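Citrate lyase subunit beta-like protein (Mycobacterium tuberculosis H37Rv, PDB 6CHU) is a magnesium-dependent lyase of the HpcH/HpaI aldolase family, a bifunctional enzyme of itaconate dissimilation and leucine catabolism. Local coordinates at residues A128-W142 against I174-A188. Sequence-based numbering, arbitrary orientation. Where two conformers were deposited one is given.
Sequences AAEIAAADPTVGMMW and ILLAASAFGRLALDA
Strands 137-142 and 184-187 run parallel, joined by three backbone hydrogen bonds: Leu184 N to Val138 O, Met140 N to Leu184 O and Leu186 N to Met140 O. Two side-chain bonds flank them. Arg183, bent at chi2 (-55°), brings its guanidinium under the C-terminal end of helix 128-133, where NE meets Ala132 O at 2.7 Å, in the guanidinium plane, while Thr137 O sits over one face; a water links NH2 to Asp135 O. Near the other end of the strands, Trp142 NE1 points straight at Asp187 OD1 (2.8 Å, 173°), and a salt bridge from Asp187 OD2 to Arg171 further anchors the carboxylate.

Apolar contacts add to these bonds. Ala133 CB stands over the centre of the Phe181 ring, 3.7 Å from its centroid, in a CH-pi contact, and Ala188 CB lies over one face of the Trp142 indole. Between strand and helix, Met140 CG rests on Ala178 CB (3.7 Å); where the two helices meet, Ala177 CB packs against the CB atoms of Ala128 and Ala132.

A Schellman motif with Gly182 at C-prime ends helix 165-180 and turns the chain into strand 184-187. This is the repeating strand-and-helix packing of a TIM barrel, a closed ring of eight parallel strands, here between its sixth and seventh strands and the helices that precede them.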
ATOM      1  N   ALA A 128      -3.671  -3.151  10.464  1.00 18.18           N
ATOM      2  CA  ALA A 128      -5.067  -2.965  10.071  1.00 15.95           C
ATOM      3  C   ALA A 128      -5.804  -4.293   9.899  1.00 18.85           C
ATOM      4  O   ALA A 128      -6.977  -4.407  10.275  1.00 20.29           O
ATOM      5  CB  ALA A 128      -5.147  -2.126   8.786  1.00 17.34           C
ATOM      6  N   ALA A 129      -5.161  -5.295   9.295  1.00 19.77           N
ATOM      7  CA  ALA A 129      -5.839  -6.573   9.083  1.00 21.94           C
ATOM      8  C   ALA A 129      -6.162  -7.257  10.408  1.00 20.76           C
ATOM      9  O   ALA A 129      -7.246  -7.832  10.578  1.00 19.30           O
ATOM     10  CB  ALA A 129      -4.983  -7.494   8.208  1.00 21.28           C
ATOM     11  N   GLU A 130      -5.227  -7.221  11.358  1.00 20.66           N
ATOM     12  CA  GLU A 130      -5.480  -7.836  12.658  1.00 21.56           C
ATOM     13  C   GLU A 130      -6.594  -7.108  13.402  1.00 20.44           C
ATOM     14  O   GLU A 130      -7.408  -7.730  14.094  1.00 21.18           O
ATOM     15  CB  GLU A 130      -4.190  -7.844  13.479  1.00 28.53           C
ATOM     16  CG  GLU A 130      -3.076  -8.770  12.922  1.00 37.20           C
ATOM     17  CD  GLU A 130      -2.532  -8.374  11.527  1.00 47.56           C
ATOM     18  OE1 GLU A 130      -2.557  -7.169  11.133  1.00 31.34           O
ATOM     19  OE2 GLU A 130      -2.073  -9.299  10.812  1.00 53.36           O
ATOM     20  N   ILE A 131      -6.637  -5.786  13.277  1.00 17.75           N
ATOM     21  CA  ILE A 131      -7.699  -5.003  13.907  1.00 16.90           C
ATOM     22  C   ILE A 131      -9.052  -5.330  13.279  1.00 17.75           C
ATOM     23  O   ILE A 131     -10.053  -5.549  13.979  1.00 19.27           O
ATOM     24  CB  ILE A 131      -7.359  -3.505  13.790  1.00 18.76           C
ATOM     25  CG1 ILE A 131      -6.123  -3.195  14.641  1.00 20.46           C
ATOM     26  CG2 ILE A 131      -8.521  -2.654  14.233  1.00 18.08           C
ATOM     27  CD1 ILE A 131      -5.540  -1.787  14.381  1.00 19.36           C
ATOM     28  N   ALA A 132      -9.104  -5.375  11.945  1.00 19.64           N
ATOM     29  CA  ALA A 132     -10.366  -5.672  11.266  1.00 20.88           C
ATOM     30  C   ALA A 132     -10.875  -7.075  11.578  1.00 22.43           C
ATOM     31  O   ALA A 132     -12.092  -7.293  11.647  1.00 20.21           O
ATOM     32  CB  ALA A 132     -10.201  -5.500   9.752  1.00 20.94           C
ATOM     33  N   ALA A 133      -9.971  -8.041  11.744  1.00 19.75           N
ATOM     34  CA  ALA A 133     -10.374  -9.421  11.982  1.00 20.72           C
ATOM     35  C   ALA A 133     -10.833  -9.672  13.413  1.00 21.96           C
ATOM     36  O   ALA A 133     -11.444 -10.719  13.680  1.00 24.22           O
ATOM     37  CB  ALA A 133      -9.216 -10.356  11.641  1.00 24.65           C
ATOM     38  N   ALA A 134     -10.541  -8.756  14.337  1.00 20.81           N
ATOM     39  CA  ALA A 134     -10.910  -8.945  15.742  1.00 23.85           C
ATOM     40  C   ALA A 134     -12.416  -9.143  15.877  1.00 22.22           C
ATOM     41  O   ALA A 134     -13.201  -8.470  15.217  1.00 22.80           O
ATOM     42  CB  ALA A 134     -10.454  -7.740  16.568  1.00 24.35           C
ATOM     43  N   ASP A 135     -12.818 -10.073  16.750  0.58 22.36           N
ATOM     44  CA  ASP A 135     -14.233 -10.437  16.836  0.58 24.24           C
ATOM     45  C   ASP A 135     -15.180  -9.265  17.116  0.58 24.93           C
ATOM     46  O   ASP A 135     -16.289  -9.267  16.555  0.58 23.85           O
ATOM     47  CB  ASP A 135     -14.418 -11.542  17.886  0.58 26.41           C
ATOM     48  CG  ASP A 135     -14.177 -12.944  17.324  0.58 30.35           C
ATOM     49  OD1 ASP A 135     -14.035 -13.100  16.092  0.58 31.36           O
ATOM     50  OD2 ASP A 135     -14.137 -13.900  18.129  0.58 33.79           O
ATOM     51  N   PRO A 136     -14.845  -8.265  17.946  1.00 23.42           N
ATOM     52  CA  PRO A 136     -15.791  -7.150  18.156  1.00 22.16           C
ATOM     53  C   PRO A 136     -15.920  -6.191  16.986  1.00 23.71           C
ATOM     54  O   PRO A 136     -16.862  -5.388  16.984  1.00 20.92           O
ATOM     55  CB  PRO A 136     -15.221  -6.429  19.388  1.00 24.99           C
ATOM     56  CG  PRO A 136     -14.389  -7.478  20.077  1.00 24.83           C
ATOM     57  CD  PRO A 136     -13.743  -8.189  18.924  1.00 26.89           C
ATOM     58  N   THR A 137     -15.008  -6.219  16.013  1.00 19.81           N
ATOM     59  CA  THR A 137     -14.977  -5.170  14.999  1.00 20.87           C
ATOM     60  C   THR A 137     -16.184  -5.285  14.077  1.00 20.31           C
ATOM     61  O   THR A 137     -16.486  -6.366  13.560  1.00 21.17           O
ATOM     62  CB  THR A 137     -13.686  -5.248  14.186  1.00 18.39           C
ATOM     63  OG1 THR A 137     -12.557  -5.063  15.054  1.00 19.54           O
ATOM     64  CG2 THR A 137     -13.660  -4.173  13.082  1.00 18.60           C
ATOM     65  N   VAL A 138     -16.892  -4.171  13.891  1.00 19.79           N
ATOM     66  CA  VAL A 138     -17.950  -4.094  12.890  1.00 20.74           C
ATOM     67  C   VAL A 138     -17.652  -3.070  11.807  1.00 19.97           C
ATOM     68  O   VAL A 138     -18.360  -3.053  10.787  1.00 19.95           O
ATOM     69  CB  VAL A 138     -19.330  -3.807  13.529  1.00 23.62           C
ATOM     70  CG1 VAL A 138     -19.714  -4.930  14.499  1.00 23.07           C
ATOM     71  CG2 VAL A 138     -19.353  -2.436  14.225  1.00 20.56           C
ATOM     72  N   GLY A 139     -16.629  -2.242  11.972  1.00 21.11           N
ATOM     73  CA  GLY A 139     -16.266  -1.268  10.956  1.00 21.62           C
ATOM     74  C   GLY A 139     -14.852  -0.778  11.147  1.00 21.60           C
ATOM     75  O   GLY A 139     -14.287  -0.859  12.245  1.00 19.33           O
ATOM     76  N   MET A 140     -14.278  -0.261  10.055  1.00 17.50           N
ATOM     77  CA  MET A 140     -12.974   0.385  10.065  1.00 18.55           C
ATOM     78  C   MET A 140     -13.130   1.788   9.506  1.00 17.18           C
ATOM     79  O   MET A 140     -13.769   1.973   8.463  1.00 18.66           O
ATOM     80  CB  MET A 140     -11.943  -0.370   9.221  1.00 19.30           C
ATOM     81  CG  MET A 140     -11.741  -1.847   9.576  1.00 20.12           C
ATOM     82  SD  MET A 140     -10.779  -2.004  11.096  1.00 20.37           S
ATOM     83  CE  MET A 140      -9.159  -1.489  10.527  1.00 21.56           C
ATOM     84  N   MET A 141     -12.543   2.754  10.195  1.00 19.57           N
ATOM     85  CA  MET A 141     -12.440   4.132   9.739  1.00 18.17           C
ATOM     86  C   MET A 141     -10.967   4.510   9.710  1.00 17.84           C
ATOM     87  O   MET A 141     -10.130   3.875  10.361  1.00 18.79           O
ATOM     88  CB  MET A 141     -13.231   5.073  10.670  1.00 16.64           C
ATOM     89  CG  MET A 141     -13.375   6.499  10.176  1.00 19.96           C
ATOM     90  SD  MET A 141     -14.277   7.441  11.421  1.00 23.86           S
ATOM     91  CE  MET A 141     -13.963   9.096  10.806  1.00 26.99           C
ATOM     92  N   TRP A 142     -10.636   5.565   8.970  1.00 19.94           N
ATOM     93  CA  TRP A 142      -9.289   6.098   9.047  1.00 19.79           C
ATOM     94  C   TRP A 142      -9.355   7.598   9.297  1.00 19.41           C
ATOM     95  O   TRP A 142     -10.387   8.243   9.084  1.00 20.24           O
ATOM     96  CB  TRP A 142      -8.467   5.767   7.788  1.00 18.91           C
ATOM     97  CG  TRP A 142      -8.861   6.546   6.571  1.00 16.70           C
ATOM     98  CD1 TRP A 142     -10.004   6.415   5.840  1.00 18.60           C
ATOM     99  CD2 TRP A 142      -8.095   7.573   5.947  1.00 18.57           C
ATOM    100  NE1 TRP A 142     -10.002   7.308   4.787  1.00 19.98           N
ATOM    101  CE2 TRP A 142      -8.839   8.035   4.833  1.00 20.23           C
ATOM    102  CE3 TRP A 142      -6.847   8.147   6.216  1.00 19.69           C
ATOM    103  CZ2 TRP A 142      -8.384   9.050   3.998  1.00 20.94           C
ATOM    104  CZ3 TRP A 142      -6.384   9.156   5.377  1.00 19.08           C
ATOM    105  CH2 TRP A 142      -7.153   9.596   4.276  1.00 22.63           C
ATOM    106  N   ILE A 174      -7.264   0.614   4.842  1.00 17.16           N
ATOM    107  CA  ILE A 174      -8.432   0.442   5.707  1.00 19.26           C
ATOM    108  C   ILE A 174      -9.623  -0.092   4.923  1.00 18.06           C
ATOM    109  O   ILE A 174     -10.377  -0.937   5.418  1.00 19.01           O
ATOM    110  CB  ILE A 174      -8.750   1.775   6.420  1.00 20.41           C
ATOM    111  CG1 ILE A 174      -8.163   1.739   7.824  1.00 21.47           C
ATOM    112  CG2 ILE A 174     -10.261   2.088   6.455  1.00 24.36           C
ATOM    113  CD1 ILE A 174      -6.703   1.551   7.835  1.00 23.55           C
ATOM    114  N   LEU A 175      -9.816   0.387   3.694  1.00 18.71           N
ATOM    115  CA  LEU A 175     -10.901  -0.129   2.860  1.00 17.81           C
ATOM    116  C   LEU A 175     -10.728  -1.625   2.610  1.00 18.03           C
ATOM    117  O   LEU A 175     -11.677  -2.413   2.737  1.00 21.45           O
ATOM    118  CB  LEU A 175     -10.929   0.635   1.540  1.00 18.32           C
ATOM    119  CG  LEU A 175     -11.904   0.100   0.494  1.00 21.72           C
ATOM    120  CD1 LEU A 175     -13.332   0.139   1.036  1.00 20.91           C
ATOM    121  CD2 LEU A 175     -11.789   0.885  -0.823  1.00 20.55           C
ATOM    122  N   LEU A 176      -9.507  -2.036   2.280  1.00 19.37           N
ATOM    123  CA  LEU A 176      -9.260  -3.444   1.989  1.00 17.51           C
ATOM    124  C   LEU A 176      -9.377  -4.305   3.245  1.00 15.69           C
ATOM    125  O   LEU A 176      -9.962  -5.398   3.205  1.00 18.96           O
ATOM    126  CB  LEU A 176      -7.880  -3.592   1.346  1.00 17.07           C
ATOM    127  CG  LEU A 176      -7.757  -2.994  -0.061  1.00 18.96           C
ATOM    128  CD1 LEU A 176      -6.271  -2.842  -0.415  1.00 18.53           C
ATOM    129  CD2 LEU A 176      -8.464  -3.867  -1.087  1.00 22.46           C
ATOM    130  N   ALA A 177      -8.816  -3.845   4.361  1.00 16.55           N
ATOM    131  CA  ALA A 177      -8.901  -4.626   5.594  1.00 17.95           C
ATOM    132  C   ALA A 177     -10.348  -4.777   6.048  1.00 16.72           C
ATOM    133  O   ALA A 177     -10.774  -5.872   6.434  1.00 17.81           O
ATOM    134  CB  ALA A 177      -8.055  -3.976   6.688  1.00 18.50           C
ATOM    135  N   ALA A 178     -11.124  -3.689   5.997  1.00 17.12           N
ATOM    136  CA  ALA A 178     -12.535  -3.769   6.362  1.00 18.35           C
ATOM    137  C   ALA A 178     -13.270  -4.769   5.481  1.00 18.65           C
ATOM    138  O   ALA A 178     -13.970  -5.663   5.975  1.00 19.27           O
ATOM    139  CB  ALA A 178     -13.183  -2.378   6.258  1.00 20.87           C
ATOM    140  N   SER A 179     -13.109  -4.642   4.164  0.55 19.54           N
ATOM    141  CA  SER A 179     -13.874  -5.478   3.254  0.55 20.16           C
ATOM    142  C   SER A 179     -13.431  -6.935   3.310  0.55 20.49           C
ATOM    143  O   SER A 179     -14.253  -7.835   3.109  0.55 21.70           O
ATOM    144  CB  SER A 179     -13.761  -4.927   1.832  0.55 21.20           C
ATOM    145  OG  SER A 179     -14.615  -5.631   0.955  0.55 20.44           O
ATOM    146  N   ALA A 180     -12.152  -7.190   3.608  1.00 19.46           N
ATOM    147  CA  ALA A 180     -11.663  -8.563   3.699  1.00 19.88           C
ATOM    148  C   ALA A 180     -12.338  -9.330   4.825  1.00 22.15           C
ATOM    149  O   ALA A 180     -12.403 -10.565   4.784  1.00 24.47           O
ATOM    150  CB  ALA A 180     -10.151  -8.575   3.928  1.00 18.82           C
ATOM    151  N   PHE A 181     -12.811  -8.622   5.855  1.00 21.05           N
ATOM    152  CA  PHE A 181     -13.426  -9.275   7.007  1.00 24.85           C
ATOM    153  C   PHE A 181     -14.892  -8.887   7.176  1.00 25.87           C
ATOM    154  O   PHE A 181     -15.475  -9.088   8.247  1.00 21.05           O
ATOM    155  CB  PHE A 181     -12.597  -8.983   8.253  1.00 19.49           C
ATOM    156  CG  PHE A 181     -11.229  -9.594   8.178  1.00 24.37           C
ATOM    157  CD1 PHE A 181     -11.061 -10.957   8.408  1.00 26.41           C
ATOM    158  CD2 PHE A 181     -10.133  -8.835   7.790  1.00 24.49           C
ATOM    159  CE1 PHE A 181      -9.809 -11.546   8.294  1.00 27.38           C
ATOM    160  CE2 PHE A 181      -8.876  -9.415   7.683  1.00 22.30           C
ATOM    161  CZ  PHE A 181      -8.712 -10.764   7.933  1.00 26.34           C
ATOM    162  N   GLY A 182     -15.513  -8.392   6.109  1.00 21.74           N
ATOM    163  CA  GLY A 182     -16.936  -8.106   6.117  1.00 24.32           C
ATOM    164  C   GLY A 182     -17.342  -6.929   6.979  1.00 23.92           C
ATOM    165  O   GLY A 182     -18.495  -6.868   7.421  1.00 26.18           O
ATOM    166  N   ARG A 183     -16.431  -5.994   7.228  1.00 19.49           N
ATOM    167  CA  ARG A 183     -16.730  -4.851   8.086  1.00 18.22           C
ATOM    168  C   ARG A 183     -17.182  -3.659   7.255  1.00 24.54           C
ATOM    169  O   ARG A 183     -16.890  -3.558   6.059  1.00 21.67           O
ATOM    170  CB  ARG A 183     -15.509  -4.455   8.920  1.00 19.34           C
ATOM    171  CG  ARG A 183     -14.717  -5.638   9.521  1.00 20.19           C
ATOM    172  CD  ARG A 183     -15.599  -6.570  10.354  1.00 19.89           C
ATOM    173  NE  ARG A 183     -14.778  -7.435  11.193  1.00 20.44           N
ATOM    174  CZ  ARG A 183     -15.232  -8.520  11.817  1.00 25.08           C
ATOM    175  NH1 ARG A 183     -16.500  -8.892  11.662  1.00 25.75           N
ATOM    176  NH2 ARG A 183     -14.415  -9.246  12.578  1.00 23.46           N
ATOM    177  N   LEU A 184     -17.901  -2.742   7.908  1.00 19.26           N
ATOM    178  CA  LEU A 184     -18.186  -1.454   7.283  1.00 20.90           C
ATOM    179  C   LEU A 184     -16.891  -0.689   7.056  1.00 20.07           C
ATOM    180  O   LEU A 184     -15.980  -0.728   7.886  1.00 20.74           O
ATOM    181  CB  LEU A 184     -19.101  -0.612   8.168  1.00 24.11           C
ATOM    182  CG  LEU A 184     -20.619  -0.693   8.128  1.00 39.30           C
ATOM    183  CD1 LEU A 184     -21.149   0.493   8.909  1.00 46.08           C
ATOM    184  CD2 LEU A 184     -21.136  -0.648   6.719  1.00 38.21           C
ATOM    185  N   ALA A 185     -16.819   0.044   5.941  1.00 19.28           N
ATOM    186  CA  ALA A 185     -15.679   0.909   5.653  1.00 18.96           C
ATOM    187  C   ALA A 185     -16.132   2.362   5.709  1.00 17.35           C
ATOM    188  O   ALA A 185     -17.035   2.757   4.965  1.00 19.04           O
ATOM    189  CB  ALA A 185     -15.074   0.596   4.280  1.00 22.47           C
ATOM    190  N   LEU A 186     -15.494   3.152   6.572  1.00 19.08           N
ATOM    191  CA  LEU A 186     -15.852   4.553   6.775  1.00 18.61           C
ATOM    192  C   LEU A 186     -14.708   5.442   6.300  1.00 20.55           C
ATOM    193  O   LEU A 186     -13.565   5.280   6.747  1.00 19.90           O
ATOM    194  CB  LEU A 186     -16.157   4.831   8.254  1.00 19.28           C
ATOM    195  CG  LEU A 186     -17.366   4.145   8.907  1.00 20.97           C
ATOM    196  CD1 LEU A 186     -17.093   2.666   9.191  1.00 23.98           C
ATOM    197  CD2 LEU A 186     -17.657   4.857  10.206  1.00 21.73           C
ATOM    198  N   ASP A 187     -15.017   6.393   5.415  1.00 19.08           N
ATOM    199  CA  ASP A 187     -13.993   7.289   4.889  1.00 18.03           C
ATOM    200  C   ASP A 187     -13.807   8.487   5.814  1.00 20.65           C
ATOM    201  O   ASP A 187     -14.725   8.888   6.539  1.00 20.05           O
ATOM    202  CB  ASP A 187     -14.359   7.760   3.477  1.00 19.10           C
ATOM    203  CG  ASP A 187     -13.150   8.239   2.681  1.00 20.72           C
ATOM    204  OD1 ASP A 187     -12.022   7.797   2.946  1.00 20.20           O
ATOM    205  OD2 ASP A 187     -13.334   9.073   1.774  1.00 22.13           O
ATOM    206  N   ALA A 188     -12.606   9.067   5.768  1.00 18.92           N
ATOM    207  CA  ALA A 188     -12.186  10.107   6.699  1.00 19.41           C
ATOM    208  C   ALA A 188     -12.944  11.423   6.477  1.00 22.33           C
ATOM    209  O   ALA A 188     -13.452  11.720   5.387  1.00 20.96           O
ATOM    210  CB  ALA A 188     -10.680  10.369   6.568  1.00 19.59           C
TER
HETATM  211  O   HOH W   1     -16.399 -10.897  14.081  1.00 38.89           O